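Local coordinates for protein putative acyl-CoA dehydrogenase (Burkholderia xenovorans, PDB 5JSC) that belongs to the acyl-CoA dehydrogenase family of flavoproteins, binds flavin-adenine dinucleotide and assembles from four copies of its chain, at residues V331-A336 with R394-A399; F261-A266 with L316-A321. All coordinates share one frame; numbering follows the deposited sequence.

Contact 1 of 2, residues V331-A336 with R394-A399; sequences VTREAA and RDLLKA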
ATOM      1  N   VAL C 331      23.958   9.878  13.232  1.00 13.65           N
ATOM      2  CA  VAL C 331      22.880   9.017  12.756  1.00 14.56           C
ATOM      3  C   VAL C 331      21.707   9.824  12.206  1.00 14.96           C
ATOM      4  O   VAL C 331      20.560   9.376  12.283  1.00 16.45           O
ATOM      5  CB  VAL C 331      22.392   8.056  13.860  1.00 14.60           C
ATOM      6  CG1 VAL C 331      23.451   7.014  14.174  1.00 16.08           C
ATOM      7  CG2 VAL C 331      21.972   8.820  15.122  1.00 16.28           C
ATOM      8  N   THR C 332      21.969  11.000  11.621  1.00 17.48           N
ATOM      9  CA  THR C 332      20.860  11.794  11.085  1.00 17.50           C
ATOM     10  C   THR C 332      19.995  10.967  10.133  1.00 18.31           C
ATOM     11  O   THR C 332      18.757  10.967  10.238  1.00 19.06           O
ATOM     12  CB  THR C 332      21.388  13.054  10.389  1.00 19.57           C
ATOM     13  OG1 THR C 332      22.197  13.805  11.307  1.00 20.52           O
ATOM     14  CG2 THR C 332      20.224  13.937   9.931  1.00 22.00           C
ATOM     15  N   ARG C 333      20.627  10.217   9.222  1.00 17.80           N
ATOM     16  CA  ARG C 333      19.860   9.403   8.274  1.00 18.15           C
ATOM     17  C   ARG C 333      19.203   8.212   8.960  1.00 15.77           C
ATOM     18  O   ARG C 333      18.006   7.949   8.771  1.00 14.97           O
ATOM     19  CB  ARG C 333      20.755   8.909   7.130  1.00 20.62           C
ATOM     20  CG  ARG C 333      19.971   8.109   6.064  1.00 22.97           C
ATOM     21  CD  ARG C 333      20.838   7.223   5.153  1.00 26.01           C
ATOM     22  NE  ARG C 333      21.585   7.984   4.153  1.00 28.74           N
ATOM     23  CZ  ARG C 333      22.250   7.438   3.138  1.00 30.05           C
ATOM     24  NH1 ARG C 333      22.264   6.120   2.971  1.00 32.59           N
ATOM     25  NH2 ARG C 333      22.912   8.210   2.291  1.00 29.02           N
ATOM     26  N   GLU C 334      19.983   7.463   9.744  1.00 14.83           N
ATOM     27  CA  GLU C 334      19.497   6.205  10.295  1.00 12.65           C
ATOM     28  C   GLU C 334      18.434   6.429  11.360  1.00 12.40           C
ATOM     29  O   GLU C 334      17.491   5.629  11.466  1.00 13.00           O
ATOM     30  CB  GLU C 334      20.676   5.409  10.859  1.00 14.88           C
ATOM     31  CG  GLU C 334      21.689   4.973   9.797  1.00 15.43           C
ATOM     32  CD  GLU C 334      22.721   6.043   9.420  1.00 16.70           C
ATOM     33  OE1 GLU C 334      22.674   7.173   9.963  1.00 15.70           O
ATOM     34  OE2 GLU C 334      23.599   5.742   8.582  1.00 18.53           O
ATOM     35  N   ALA C 335      18.562   7.510  12.143  1.00 12.29           N
ATOM     36  CA  ALA C 335      17.524   7.863  13.108  1.00 12.06           C
ATOM     37  C   ALA C 335      16.242   8.281  12.406  1.00 11.84           C
ATOM     38  O   ALA C 335      15.145   7.914  12.842  1.00 11.92           O
ATOM     39  CB  ALA C 335      18.011   8.986  14.033  1.00 13.47           C
ATOM     40  N   ALA C 336      16.361   9.069  11.332  1.00 13.02           N
ATOM     41  CA  ALA C 336      15.179   9.458  10.570  1.00 11.99           C
ATOM     42  C   ALA C 336      14.477   8.234   9.998  1.00 11.39           C
ATOM     43  O   ALA C 336      13.242   8.124  10.070  1.00 11.98           O
ATOM     44  CB  ALA C 336      15.569  10.422   9.444  1.00 13.64           C
ATOM     45  N   ARG C 394      17.177  13.583   0.667  1.00 13.28           N
ATOM     46  CA  ARG C 394      18.245  14.552   0.434  1.00 14.42           C
ATOM     47  C   ARG C 394      19.609  13.955   0.754  1.00 15.52           C
ATOM     48  O   ARG C 394      20.596  14.241   0.065  1.00 16.52           O
ATOM     49  CB  ARG C 394      18.013  15.811   1.266  1.00 17.62           C
ATOM     50  CG  ARG C 394      16.954  16.741   0.717  1.00 19.81           C
ATOM     51  CD  ARG C 394      17.065  18.119   1.376  1.00 23.41           C
ATOM     52  NE  ARG C 394      16.874  18.045   2.826  1.00 24.58           N
ATOM     53  CZ  ARG C 394      15.709  18.239   3.442  1.00 25.22           C
ATOM     54  NH1 ARG C 394      14.623  18.535   2.742  1.00 25.84           N
ATOM     55  NH2 ARG C 394      15.631  18.144   4.764  1.00 25.06           N
ATOM     56  N   ASP C 395      19.690  13.124   1.800  1.00 15.95           N
ATOM     57  CA  ASP C 395      20.984  12.563   2.179  1.00 16.99           C
ATOM     58  C   ASP C 395      21.489  11.578   1.133  1.00 16.77           C
ATOM     59  O   ASP C 395      22.696  11.502   0.880  1.00 17.32           O
ATOM     60  CB  ASP C 395      20.887  11.895   3.551  1.00 18.51           C
ATOM     61  CG  ASP C 395      22.238  11.524   4.109  1.00 24.06           C
ATOM     62  OD1 ASP C 395      23.027  12.448   4.395  1.00 27.16           O
ATOM     63  OD2 ASP C 395      22.518  10.319   4.257  1.00 25.42           O
ATOM     64  N   LEU C 396      20.579  10.824   0.509  1.00 16.97           N
ATOM     65  CA  LEU C 396      20.957   9.917  -0.573  1.00 16.73           C
ATOM     66  C   LEU C 396      21.576  10.671  -1.741  1.00 15.49           C
ATOM     67  O   LEU C 396      22.582  10.234  -2.318  1.00 15.86           O
ATOM     68  CB  LEU C 396      19.724   9.145  -1.048  1.00 17.15           C
ATOM     69  CG  LEU C 396      19.137   8.136  -0.069  1.00 18.35           C
ATOM     70  CD1 LEU C 396      17.771   7.734  -0.531  1.00 17.24           C
ATOM     71  CD2 LEU C 396      20.041   6.916   0.029  1.00 18.68           C
ATOM     72  N   LEU C 397      20.973  11.796  -2.120  1.00 14.87           N
ATOM     73  CA  LEU C 397      21.509  12.567  -3.233  1.00 14.45           C
ATOM     74  C   LEU C 397      22.809  13.255  -2.848  1.00 16.67           C
ATOM     75  O   LEU C 397      23.715  13.373  -3.680  1.00 17.96           O
ATOM     76  CB  LEU C 397      20.467  13.579  -3.704  1.00 15.93           C
ATOM     77  CG  LEU C 397      19.259  12.921  -4.383  1.00 16.09           C
ATOM     78  CD1 LEU C 397      18.074  13.867  -4.401  1.00 16.85           C
ATOM     79  CD2 LEU C 397      19.638  12.503  -5.815  1.00 15.84           C
ATOM     80  N   LYS C 398      22.927  13.695  -1.595  1.00 16.17           N
ATOM     81  CA  LYS C 398      24.179  14.290  -1.135  1.00 17.87           C
ATOM     82  C   LYS C 398      25.313  13.275  -1.178  1.00 18.62           C
ATOM     83  O   LYS C 398      26.422  13.589  -1.632  1.00 20.23           O
ATOM     84  CB  LYS C 398      24.006  14.842   0.278  1.00 21.45           C
ATOM     85  CG  LYS C 398      25.202  15.610   0.820  1.00 28.00           C
ATOM     86  CD  LYS C 398      25.048  15.886   2.309  1.00 32.32           C
ATOM     87  CE  LYS C 398      26.057  16.921   2.786  1.00 37.00           C
ATOM     88  NZ  LYS C 398      26.049  17.090   4.271  1.00 40.31           N
ATOM     89  N   ALA C 399      25.047  12.044  -0.725  1.00 19.03           N
ATOM     90  CA  ALA C 399      26.072  11.003  -0.737  1.00 18.68           C
ATOM     91  C   ALA C 399      26.468  10.628  -2.160  1.00 19.18           C
ATOM     92  O   ALA C 399      27.644  10.366  -2.437  1.00 20.77           O
ATOM     93  CB  ALA C 399      25.576   9.771   0.021  1.00 17.73           C
TER
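Arg333 reaches across to helix 385-405 and meets Asp395 in a salt bridge that uses a single carboxylate oxygen. OD2 of Asp395 accepts from Arg333 NE on its anti lone pair, the one turned away from OD1, with an N-H...O angle of 146°; the modelled NE-OD2 distance of 2.5 Å is so short that its exact value is doubtful. A second, weak bond runs from Arg333 NH2 to the same OD2 at 2.9 Å. The guanidinium and carboxylate planes stand 77° apart, so this is a fork onto one oxygen, and the two flat groups do not lie side by side in a common plane. Leu396 supports the guanidinium from one face: its CD2 methyl sits 3.8 Å from NH1 of Arg333, displaced toward the rim of the group. Ala399, one helical turn beyond Asp395, brings its CB to the edge at 3.8 Å from Arg333 NH2. The arginine gets there because CG lies anti to the backbone N (chi1 -177°), sending the chain out from its helix before a bend at chi3 swings the head round to the carboxylate. Such reach is needed, since the short helical segments run roughly antiparallel with axes 11.2 Å apart. Further out, Thr332 and Ala336 close the gap between the helices by packing on Ile391, while Thr332 OG1 is hydrogen-bonded to Asp259. Leu396 also packs on Ala308 of the second subunit, and Glu334 is hydrogen-bonded through OE2 to His18 of that subunit. The pair is an interhelical salt bridge at the surface, tying the first turn of helix 332-356 to the last helix of the mainly helical C-terminal domain of the acyl-CoA dehydrogenase fold.

Contact 2 of 2, residues F261-A266 with L316-A321; sequences FRTSVA and LLVYRA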
ATOM      1  N   PHE C 261      17.236  11.764  20.210  1.00 14.69           N
ATOM      2  CA  PHE C 261      16.013  11.177  20.725  1.00 14.39           C
ATOM      3  C   PHE C 261      15.018  10.751  19.651  1.00 14.51           C
ATOM      4  O   PHE C 261      14.068  10.041  19.981  1.00 14.55           O
ATOM      5  CB  PHE C 261      15.393  12.130  21.748  1.00 14.38           C
ATOM      6  CG  PHE C 261      16.221  12.222  23.003  1.00 13.22           C
ATOM      7  CD1 PHE C 261      16.172  11.204  23.940  1.00 15.07           C
ATOM      8  CD2 PHE C 261      17.109  13.263  23.198  1.00 13.16           C
ATOM      9  CE1 PHE C 261      16.957  11.243  25.071  1.00 14.25           C
ATOM     10  CE2 PHE C 261      17.900  13.313  24.340  1.00 13.68           C
ATOM     11  CZ  PHE C 261      17.826  12.299  25.274  1.00 13.60           C
ATOM     12  N   ARG C 262      15.237  11.081  18.372  1.00 15.16           N
ATOM     13  CA  ARG C 262      14.348  10.538  17.343  1.00 14.25           C
ATOM     14  C   ARG C 262      14.372   9.013  17.337  1.00 12.62           C
ATOM     15  O   ARG C 262      13.330   8.376  17.155  1.00 13.38           O
ATOM     16  CB  ARG C 262      14.697  11.090  15.957  1.00 16.48           C
ATOM     17  CG  ARG C 262      14.006  12.423  15.638  1.00 14.30           C
ATOM     18  CD  ARG C 262      14.559  13.046  14.367  1.00 14.65           C
ATOM     19  NE  ARG C 262      13.969  14.357  14.128  1.00 15.70           N
ATOM     20  CZ  ARG C 262      14.421  15.228  13.232  1.00 17.44           C
ATOM     21  NH1 ARG C 262      15.491  14.931  12.502  1.00 18.47           N
ATOM     22  NH2 ARG C 262      13.809  16.395  13.073  1.00 18.68           N
ATOM     23  N   THR C 263      15.543   8.397  17.547  1.00 11.02           N
ATOM     24  CA  THR C 263      15.561   6.936  17.600  1.00 11.16           C
ATOM     25  C   THR C 263      14.756   6.419  18.790  1.00 10.96           C
ATOM     26  O   THR C 263      14.133   5.350  18.708  1.00 10.50           O
ATOM     27  CB  THR C 263      17.004   6.425  17.657  1.00 12.10           C
ATOM     28  OG1 THR C 263      17.770   7.074  16.635  1.00 13.93           O
ATOM     29  CG2 THR C 263      17.061   4.915  17.421  1.00 14.17           C
ATOM     30  N   SER C 264      14.726   7.179  19.889  1.00 11.15           N
ATOM     31  CA  SER C 264      13.916   6.784  21.034  1.00 11.60           C
ATOM     32  C   SER C 264      12.421   6.900  20.748  1.00 11.27           C
ATOM     33  O   SER C 264      11.641   6.137  21.321  1.00 10.98           O
ATOM     34  CB  SER C 264      14.312   7.609  22.273  1.00 13.47           C
ATOM     35  OG  SER C 264      13.622   8.849  22.347  1.00 16.36           O
ATOM     36  N   VAL C 265      11.999   7.836  19.877  1.00 11.41           N
ATOM     37  CA  VAL C 265      10.597   7.870  19.454  1.00 11.18           C
ATOM     38  C   VAL C 265      10.272   6.631  18.644  1.00  9.66           C
ATOM     39  O   VAL C 265       9.181   6.057  18.763  1.00 10.12           O
ATOM     40  CB  VAL C 265      10.287   9.140  18.633  1.00 11.78           C
ATOM     41  CG1 VAL C 265       8.835   9.119  18.101  1.00 13.19           C
ATOM     42  CG2 VAL C 265      10.514  10.376  19.468  1.00 14.19           C
ATOM     43  N   ALA C 266      11.205   6.218  17.784  1.00  9.76           N
ATOM     44  CA  ALA C 266      11.044   4.958  17.070  1.00  9.08           C
ATOM     45  C   ALA C 266      10.899   3.799  18.042  1.00  8.57           C
ATOM     46  O   ALA C 266      10.066   2.910  17.836  1.00  9.20           O
ATOM     47  CB  ALA C 266      12.227   4.737  16.133  1.00 10.29           C
ATOM     48  N   LEU C 316      14.805  -3.819  14.077  1.00  9.36           N
ATOM     49  CA  LEU C 316      16.137  -3.830  13.479  1.00  8.98           C
ATOM     50  C   LEU C 316      16.592  -2.419  13.123  1.00  9.21           C
ATOM     51  O   LEU C 316      17.748  -2.054  13.377  1.00  9.43           O
ATOM     52  CB  LEU C 316      16.150  -4.741  12.251  1.00  9.67           C
ATOM     53  CG  LEU C 316      16.130  -6.242  12.609  1.00  9.82           C
ATOM     54  CD1 LEU C 316      15.646  -7.105  11.428  1.00 11.29           C
ATOM     55  CD2 LEU C 316      17.521  -6.699  13.084  1.00 11.74           C
ATOM     56  N   LEU C 317      15.693  -1.601  12.553  1.00  9.11           N
ATOM     57  CA  LEU C 317      16.062  -0.219  12.239  1.00  9.30           C
ATOM     58  C   LEU C 317      16.332   0.603  13.496  1.00  9.74           C
ATOM     59  O   LEU C 317      17.267   1.418  13.514  1.00 10.33           O
ATOM     60  CB  LEU C 317      14.971   0.439  11.401  1.00  9.10           C
ATOM     61  CG  LEU C 317      14.846  -0.074   9.971  1.00  9.73           C
ATOM     62  CD1 LEU C 317      13.521   0.416   9.395  1.00 12.83           C
ATOM     63  CD2 LEU C 317      15.994   0.423   9.119  1.00 10.36           C
ATOM     64  N   VAL C 318      15.518   0.423  14.546  1.00  9.51           N
ATOM     65  CA  VAL C 318      15.735   1.143  15.801  1.00  9.89           C
ATOM     66  C   VAL C 318      17.117   0.839  16.352  1.00 10.06           C
ATOM     67  O   VAL C 318      17.899   1.748  16.661  1.00 10.14           O
ATOM     68  CB  VAL C 318      14.651   0.778  16.833  1.00  9.13           C
ATOM     69  CG1 VAL C 318      15.042   1.286  18.226  1.00 10.75           C
ATOM     70  CG2 VAL C 318      13.306   1.341  16.416  1.00  9.91           C
ATOM     71  N   TYR C 319      17.440  -0.446  16.488  1.00  9.62           N
ATOM     72  CA  TYR C 319      18.667  -0.791  17.188  1.00 10.13           C
ATOM     73  C   TYR C 319      19.887  -0.754  16.281  1.00 10.58           C
ATOM     74  O   TYR C 319      20.997  -0.586  16.790  1.00 10.89           O
ATOM     75  CB  TYR C 319      18.470  -2.126  17.923  1.00 10.00           C
ATOM     76  CG  TYR C 319      17.484  -1.861  19.043  1.00  9.06           C
ATOM     77  CD1 TYR C 319      17.870  -1.125  20.163  1.00 10.85           C
ATOM     78  CD2 TYR C 319      16.146  -2.252  18.949  1.00 10.92           C
ATOM     79  CE1 TYR C 319      16.966  -0.817  21.174  1.00 11.28           C
ATOM     80  CE2 TYR C 319      15.238  -1.942  19.955  1.00 11.61           C
ATOM     81  CZ  TYR C 319      15.653  -1.221  21.069  1.00 10.94           C
ATOM     82  OH  TYR C 319      14.773  -0.892  22.072  1.00 12.03           O
ATOM     83  N   ARG C 320      19.716  -0.799  14.954  1.00 10.07           N
ATOM     84  CA  ARG C 320      20.822  -0.422  14.078  1.00 10.00           C
ATOM     85  C   ARG C 320      21.212   1.027  14.320  1.00 10.42           C
ATOM     86  O   ARG C 320      22.393   1.343  14.493  1.00 11.33           O
ATOM     87  CB  ARG C 320      20.450  -0.643  12.604  1.00 10.05           C
ATOM     88  CG  ARG C 320      21.573  -0.331  11.597  1.00 11.14           C
ATOM     89  CD  ARG C 320      21.667   1.158  11.217  1.00 13.04           C
ATOM     90  NE  ARG C 320      20.466   1.626  10.520  1.00 12.38           N
ATOM     91  CZ  ARG C 320      20.326   1.620   9.197  1.00 13.57           C
ATOM     92  NH1 ARG C 320      21.307   1.189   8.416  1.00 15.34           N
ATOM     93  NH2 ARG C 320      19.195   2.048   8.648  1.00 12.45           N
ATOM     94  N   ALA C 321      20.224   1.926  14.337  1.00 10.33           N
ATOM     95  CA  ALA C 321      20.521   3.337  14.568  1.00 10.03           C
ATOM     96  C   ALA C 321      21.107   3.565  15.956  1.00 10.21           C
ATOM     97  O   ALA C 321      22.067   4.333  16.112  1.00 10.86           O
ATOM     98  CB  ALA C 321      19.262   4.186  14.378  1.00 11.03           C
TER
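Small side chains of helices 250-286 and 298-325 pack here, with Thr263 and Ala266 set against Val318 and Ala321. Thr263 turns OG1 beside its backbone N (chi1 -49°), which leaves CG2 anti to that nitrogen and directed across the interface. This methyl lies 3.4 Å from the backbone O of Val318 and 3.8 Å from CB of Ala321. Val318 splits its two branches: CG1, anti to the backbone N (chi1 168°), lies over the ring centre of Tyr319, whereas CG2 points across to Ala266, whose CB it meets at 3.6 Å. Apolar and van der Waals contact alone joins the two segments, and the short side chains are consistent with axes 9.3 Å apart, at 156°, nearly antiparallel. On the far side of its helix, Ser264 OG turns back to Phe261 O in a 2.7 Å bond, in the carbonyl plane, sharing that oxygen with Val265 N. Thr263 also touches Ala335 of helix 332-356 and Cys92 of helix 88-101, and Arg320 forms a salt bridge with Asp312 of the second subunit, so the buried pair lies between neighbouring helices of its own chain and close to the subunit interface.

Overall arrangement
Contact 2 lies in the buried interior of the C-terminal helical domain and contact 1 toward its surface, their centres about 14 Å apart. The N-cap and first turn of helix 332-356 bridge them: Ala335 CB approaches Thr263 OG1 at 3.2 Å, and Val331 CG1 lies 3.6 Å from Ala321 O. Glu334 adds to this join, its CG 3.6 Å from Arg320 NE. In sequence, both segments of contact 2 precede those of contact 1, and each contact has residues packed against the second subunit. Three of these helices lead to one of the two flavin-adenine dinucleotide pockets to which the chain contributes: Arg287 follows helix 250-286, Phe297 precedes helix 298-325, and Gln355 and Leu356 end helix 332-356.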